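Long-range contact in 6-phospho-alpha-glucosidase (Merdibacter massiliensis, PDB 6VC6), which probably hydrolyses 6-phosphorylated alpha-glucosides, as a family 4 glycosyl hydrolase that holds NAD and a manganese ion: residues A397-F410 with L426-L440. Sequence-based numbering, arbitrary orientation.
Sequences AYYEHSYQKALEAF and LDAMIEVNKGMWPEL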
loop_
_atom_site.group_PDB
_atom_site.type_symbol
_atom_site.label_atom_id
_atom_site.label_comp_id
_atom_site.label_asym_id
_atom_site.label_seq_id
_atom_site.Cartn_x
_atom_site.Cartn_y
_atom_site.Cartn_z
ATOM N N ALA A 397 16.311 9.521 10.536
ATOM C CA ALA A 397 17.236 8.558 11.124
ATOM C C ALA A 397 17.898 7.697 10.059
ATOM O O ALA A 397 19.053 7.287 10.224
ATOM C CB ALA A 397 16.504 7.678 12.137
ATOM N N TYR A 398 17.187 7.409 8.967
ATOM C CA TYR A 398 17.780 6.634 7.882
ATOM C C TYR A 398 18.910 7.407 7.212
ATOM O O TYR A 398 19.984 6.854 6.949
ATOM C CB TYR A 398 16.709 6.256 6.859
ATOM C CG TYR A 398 17.275 5.842 5.519
ATOM C CD1 TYR A 398 17.809 4.574 5.333
ATOM C CD2 TYR A 398 17.281 6.720 4.442
ATOM C CE1 TYR A 398 18.332 4.190 4.113
ATOM C CE2 TYR A 398 17.802 6.345 3.219
ATOM C CZ TYR A 398 18.325 5.079 3.060
ATOM O OH TYR A 398 18.844 4.699 1.843
ATOM N N TYR A 399 18.685 8.691 6.930
ATOM C CA TYR A 399 19.679 9.484 6.216
ATOM C C TYR A 399 20.835 9.909 7.111
ATOM O O TYR A 399 21.972 10.013 6.636
ATOM C CB TYR A 399 19.020 10.720 5.598
ATOM C CG TYR A 399 18.377 10.462 4.256
ATOM C CD1 TYR A 399 19.149 10.312 3.112
ATOM C CD2 TYR A 399 16.996 10.368 4.133
ATOM C CE1 TYR A 399 18.565 10.076 1.882
ATOM C CE2 TYR A 399 16.404 10.133 2.908
ATOM C CZ TYR A 399 17.192 9.987 1.787
ATOM O OH TYR A 399 16.605 9.753 0.566
ATOM N N GLU A 400 20.577 10.157 8.392
ATOM C CA GLU A 400 21.590 10.670 9.303
ATOM C C GLU A 400 22.252 9.585 10.141
ATOM O O GLU A 400 23.179 9.894 10.896
ATOM C CB GLU A 400 20.977 11.726 10.229
ATOM C CG GLU A 400 20.509 12.982 9.515
ATOM C CD GLU A 400 19.775 13.933 10.437
ATOM O OE1 GLU A 400 18.821 14.595 9.975
ATOM O OE2 GLU A 400 20.150 14.019 11.626
ATOM N N HIS A 401 21.808 8.332 10.021
ATOM C CA HIS A 401 22.299 7.243 10.868
ATOM C C HIS A 401 22.173 7.610 12.345
ATOM O O HIS A 401 23.089 7.400 13.142
ATOM C CB HIS A 401 23.743 6.873 10.520
ATOM C CG HIS A 401 23.926 6.396 9.113
ATOM N ND1 HIS A 401 23.106 5.449 8.535
ATOM C CD2 HIS A 401 24.839 6.729 8.171
ATOM C CE1 HIS A 401 23.506 5.223 7.296
ATOM N NE2 HIS A 401 24.554 5.987 7.051
ATOM N N SER A 402 21.021 8.166 12.711
ATOM C CA SER A 402 20.818 8.787 14.015
ATOM C C SER A 402 19.860 7.941 14.845
ATOM O O SER A 402 18.672 7.838 14.522
ATOM C CB SER A 402 20.286 10.209 13.854
ATOM O OG SER A 402 20.007 10.796 15.112
ATOM N N TYR A 403 20.383 7.340 15.918
ATOM C CA TYR A 403 19.517 6.695 16.901
ATOM C C TYR A 403 18.567 7.705 17.528
ATOM O O TYR A 403 17.407 7.386 17.817
ATOM C CB TYR A 403 20.372 6.011 17.972
ATOM C CG TYR A 403 19.595 5.328 19.083
ATOM C CD1 TYR A 403 19.131 6.044 20.182
ATOM C CD2 TYR A 403 19.344 3.963 19.042
ATOM C CE1 TYR A 403 18.428 5.423 21.196
ATOM C CE2 TYR A 403 18.643 3.332 20.055
ATOM C CZ TYR A 403 18.188 4.068 21.129
ATOM O OH TYR A 403 17.489 3.445 22.138
ATOM N N GLN A 404 19.043 8.935 17.743
ATOM C CA GLN A 404 18.226 9.954 18.393
ATOM C C GLN A 404 17.006 10.310 17.552
ATOM O O GLN A 404 15.916 10.536 18.091
ATOM C CB GLN A 404 19.071 11.197 18.671
ATOM C CG GLN A 404 18.320 12.324 19.359
ATOM C CD GLN A 404 17.823 11.936 20.736
ATOM O OE1 GLN A 404 18.504 11.225 21.479
ATOM N NE2 GLN A 404 16.629 12.398 21.087
ATOM N N LYS A 405 17.169 10.363 16.228
ATOM C CA LYS A 405 16.032 10.649 15.360
ATOM C C LYS A 405 15.006 9.522 15.408
ATOM O O LYS A 405 13.796 9.776 15.397
ATOM C CB LYS A 405 16.508 10.881 13.926
ATOM C CG LYS A 405 17.077 12.267 13.675
ATOM C CD LYS A 405 16.070 13.348 14.030
ATOM C CE LYS A 405 16.670 14.736 13.864
ATOM N NZ LYS A 405 16.405 15.298 12.512
ATOM N N ALA A 406 15.472 8.273 15.465
ATOM C CA ALA A 406 14.552 7.144 15.556
ATOM C C ALA A 406 13.804 7.149 16.883
ATOM O O ALA A 406 12.612 6.822 16.932
ATOM C CB ALA A 406 15.310 5.831 15.370
ATOM N N LEU A 407 14.486 7.518 17.971
ATOM C CA LEU A 407 13.828 7.576 19.273
ATOM C C LEU A 407 12.738 8.639 19.293
ATOM O O LEU A 407 11.654 8.418 19.847
ATOM C CB LEU A 407 14.860 7.842 20.369
ATOM C CG LEU A 407 14.308 8.031 21.783
ATOM C CD1 LEU A 407 13.655 6.750 22.280
ATOM C CD2 LEU A 407 15.406 8.483 22.733
ATOM N N GLU A 408 13.005 9.800 18.692
ATOM C CA GLU A 408 11.998 10.856 18.648
ATOM C C GLU A 408 10.829 10.464 17.753
ATOM O O GLU A 408 9.677 10.805 18.045
ATOM C CB GLU A 408 12.631 12.163 18.174
ATOM C CG GLU A 408 13.658 12.732 19.143
ATOM C CD GLU A 408 14.486 13.849 18.539
ATOM O OE1 GLU A 408 14.239 14.212 17.369
ATOM O OE2 GLU A 408 15.387 14.364 19.235
ATOM N N ALA A 409 11.105 9.746 16.661
ATOM C CA ALA A 409 10.026 9.268 15.802
ATOM C C ALA A 409 9.152 8.257 16.529
ATOM O O ALA A 409 7.920 8.299 16.420
ATOM C CB ALA A 409 10.603 8.660 14.524
ATOM N N PHE A 410 9.770 7.340 17.277
ATOM C CA PHE A 410 9.000 6.367 18.045
ATOM C C PHE A 410 8.202 7.044 19.154
ATOM O O PHE A 410 7.023 6.735 19.355
ATOM C CB PHE A 410 9.933 5.307 18.632
ATOM C CG PHE A 410 10.227 4.164 17.700
ATOM C CD1 PHE A 410 10.709 4.396 16.422
ATOM C CD2 PHE A 410 10.030 2.854 18.109
ATOM C CE1 PHE A 410 10.985 3.345 15.567
ATOM C CE2 PHE A 410 10.303 1.799 17.258
ATOM C CZ PHE A 410 10.781 2.043 15.985
ATOM N N LEU A 426 12.456 0.275 20.445
ATOM C CA LEU A 426 13.482 0.569 19.448
ATOM C C LEU A 426 14.709 -0.315 19.632
ATOM O O LEU A 426 15.279 -0.808 18.652
ATOM C CB LEU A 426 13.870 2.047 19.516
ATOM C CG LEU A 426 15.025 2.524 18.633
ATOM C CD1 LEU A 426 14.789 2.154 17.176
ATOM C CD2 LEU A 426 15.221 4.025 18.784
ATOM N N ASP A 427 15.129 -0.528 20.882
ATOM C CA ASP A 427 16.279 -1.391 21.134
ATOM C C ASP A 427 15.991 -2.827 20.714
ATOM O O ASP A 427 16.871 -3.514 20.181
ATOM C CB ASP A 427 16.669 -1.330 22.610
ATOM C CG ASP A 427 17.333 -0.019 22.982
ATOM O OD1 ASP A 427 17.622 0.783 22.070
ATOM O OD2 ASP A 427 17.567 0.209 24.188
ATOM N N ALA A 428 14.762 -3.296 20.942
ATOM C CA ALA A 428 14.398 -4.645 20.521
ATOM C C ALA A 428 14.360 -4.769 19.004
ATOM O O ALA A 428 14.695 -5.828 18.463
ATOM C CB ALA A 428 13.048 -5.037 21.120
HETATM N N MSE A 429 13.967 -3.708 18.305
HETATM C CA MSE A 429 13.883 -3.728 16.848
HETATM C C MSE A 429 15.270 -3.729 16.214
HETATM O O MSE A 429 15.502 -4.400 15.208
HETATM C CB MSE A 429 13.081 -2.527 16.342
HETATM C CG MSE A 429 11.663 -2.440 16.880
HETATM SE SE MSE A 429 10.344 -3.371 15.799
HETATM C CE MSE A 429 10.547 -5.149 16.547
ATOM N N ILE A 430 16.187 -2.966 16.814
ATOM C CA ILE A 430 17.547 -2.867 16.286
ATOM C C ILE A 430 18.212 -4.237 16.260
ATOM O O ILE A 430 18.958 -4.566 15.328
ATOM C CB ILE A 430 18.363 -1.853 17.113
ATOM C CG1 ILE A 430 17.896 -0.425 16.825
ATOM C CG2 ILE A 430 19.855 -1.990 16.830
ATOM C CD1 ILE A 430 18.556 0.618 17.700
ATOM N N GLU A 431 17.936 -5.067 17.268
ATOM C CA GLU A 431 18.597 -6.364 17.369
ATOM C C GLU A 431 18.116 -7.320 16.282
ATOM O O GLU A 431 18.928 -7.948 15.592
ATOM C CB GLU A 431 18.362 -6.960 18.758
ATOM C CG GLU A 431 19.489 -7.851 19.261
ATOM C CD GLU A 431 20.753 -7.077 19.589
ATOM O OE1 GLU A 431 21.830 -7.706 19.662
ATOM O OE2 GLU A 431 20.677 -5.843 19.766
ATOM N N VAL A 432 16.797 -7.447 16.113
ATOM C CA VAL A 432 16.266 -8.397 15.140
ATOM C C VAL A 432 16.432 -7.903 13.708
ATOM O O VAL A 432 16.460 -8.717 12.779
ATOM C CB VAL A 432 14.786 -8.702 15.433
ATOM C CG1 VAL A 432 14.665 -9.672 16.599
ATOM C CG2 VAL A 432 14.020 -7.420 15.712
ATOM N N ASN A 433 16.540 -6.590 13.502
ATOM C CA ASN A 433 16.740 -6.008 12.180
ATOM C C ASN A 433 18.210 -5.716 11.896
ATOM O O ASN A 433 18.524 -4.722 11.232
ATOM C CB ASN A 433 15.917 -4.728 12.032
ATOM C CG ASN A 433 14.438 -4.999 11.857
ATOM O OD1 ASN A 433 13.965 -5.221 10.744
ATOM N ND2 ASN A 433 13.696 -4.971 12.958
ATOM N N LYS A 434 19.113 -6.575 12.375
ATOM C CA LYS A 434 20.535 -6.235 12.411
ATOM C C LYS A 434 21.086 -5.936 11.022
ATOM O O LYS A 434 21.759 -4.920 10.816
ATOM C CB LYS A 434 21.328 -7.364 13.066
ATOM C CG LYS A 434 22.682 -6.925 13.593
ATOM C CD LYS A 434 22.614 -6.621 15.076
ATOM C CE LYS A 434 22.969 -7.854 15.883
ATOM N NZ LYS A 434 22.328 -7.843 17.217
ATOM N N GLY A 435 20.821 -6.811 10.057
ATOM C CA GLY A 435 21.394 -6.639 8.736
ATOM C C GLY A 435 20.444 -6.063 7.706
ATOM O O GLY A 435 20.687 -6.181 6.501
HETATM N N MSE A 436 19.367 -5.430 8.160
HETATM C CA MSE A 436 18.342 -4.935 7.246
HETATM C C MSE A 436 18.026 -3.456 7.455
HETATM O O MSE A 436 17.366 -2.830 6.625
HETATM C CB MSE A 436 17.066 -5.763 7.395
HETATM C CG MSE A 436 17.219 -7.214 6.967
HETATM SE SE MSE A 436 15.910 -8.389 7.808
HETATM C CE MSE A 436 16.727 -8.543 9.567
ATOM N N TRP A 437 18.491 -2.907 8.563
ATOM C CA TRP A 437 18.292 -1.510 8.909
ATOM C C TRP A 437 19.529 -0.694 8.571
ATOM O O TRP A 437 20.623 -1.241 8.410
ATOM C CB TRP A 437 17.991 -1.371 10.406
ATOM C CG TRP A 437 16.543 -1.442 10.766
ATOM C CD1 TRP A 437 15.532 -1.972 10.016
ATOM C CD2 TRP A 437 15.940 -0.966 11.974
ATOM N NE1 TRP A 437 14.338 -1.856 10.686
ATOM C CE2 TRP A 437 14.561 -1.241 11.890
ATOM C CE3 TRP A 437 16.433 -0.334 13.120
ATOM C CZ2 TRP A 437 13.672 -0.906 12.907
ATOM C CZ3 TRP A 437 15.549 -0.002 14.127
ATOM C CH2 TRP A 437 14.183 -0.286 14.014
ATOM N N PRO A 438 19.397 0.624 8.451
ATOM C CA PRO A 438 20.586 1.477 8.480
ATOM C C PRO A 438 21.165 1.509 9.884
ATOM O O PRO A 438 20.485 1.220 10.872
ATOM C CB PRO A 438 20.054 2.851 8.061
ATOM C CG PRO A 438 18.622 2.828 8.482
ATOM C CD PRO A 438 18.162 1.410 8.266
ATOM N N GLU A 439 22.447 1.848 9.967
ATOM C CA GLU A 439 23.078 1.993 11.270
ATOM C C GLU A 439 22.445 3.155 12.023
ATOM O O GLU A 439 22.111 4.187 11.435
ATOM C CB GLU A 439 24.582 2.215 11.121
ATOM C CG GLU A 439 25.437 1.269 11.951
ATOM C CD GLU A 439 26.899 1.672 11.961
ATOM O OE1 GLU A 439 27.223 2.726 12.543
ATOM O OE2 GLU A 439 27.729 0.943 11.383
ATOM N N LEU A 440 22.259 2.978 13.327
ATOM C CA LEU A 440 21.668 4.000 14.189
ATOM C C LEU A 440 22.651 4.278 15.319
ATOM O O LEU A 440 22.736 3.510 16.282
ATOM C CB LEU A 440 20.308 3.554 14.722
ATOM C CG LEU A 440 19.198 3.352 13.686
ATOM C CD1 LEU A 440 17.889 2.987 14.369
ATOM C CD2 LEU A 440 19.029 4.593 12.824
#
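Tyr403 and Leu426 meet where helix 403-410 crosses helix 426-432, their axes 11.5 Å apart at closest approach and their directions 125° from parallel. After Asn433 the chain makes a tight turn, Asn433 O accepting from Met436 N and Trp437 N, and 437-440 then runs extended, bringing Leu440 beside Tyr403, at the start of the first helix. That start follows a sharp turn: His401 leaves helix 397-400 with positive phi, and Ser402 N-caps the next helix, its OG accepting from Lys405 N at 3.1 Å. The case illustrates how one leucine can key two consecutive helices, 403-412 and 419-432, together. Leu426 is a knob in the hole formed by Tyr403, Ala406, Leu407 and Phe410; its CD2 lies over the face of the Tyr403 ring, 4.0 Å from the centroid, a CH-pi contact, while CB covers a face of Phe410. With CG of Tyr403 anti to the backbone N (chi1 178°), the ring runs past Leu426 in the opposite sense and carries its hydroxyl across to Asp427, where OH donates to OD1 on the syn side at 2.7 Å. Ile430 CD1 abuts the same ring at its edge, 3.6 Å from CE2. An alanine in place of Tyr403 is likely to leave Asp427 without this donor and uncover one side of Leu426. In the tail, Pro438 CG touches the edge of the Tyr398 ring at CD1 (3.7 Å), and Leu440 sends CD1 to Ala406 CB and CD2 to Ala397 CB. Glu439 O takes a weak bond from His401 ND1 (3.3 Å) and a CA-H...O contact from His401 CA. His401 and Tyr403 also share backbone hydrogen bonds with Lys441; the C-terminal segment thus returns over the break between helices 378-400 and 403-412. Helix 113-136 packs against Tyr398, Met429 and Trp437, and helix 89-102 covers Met429 and Val432.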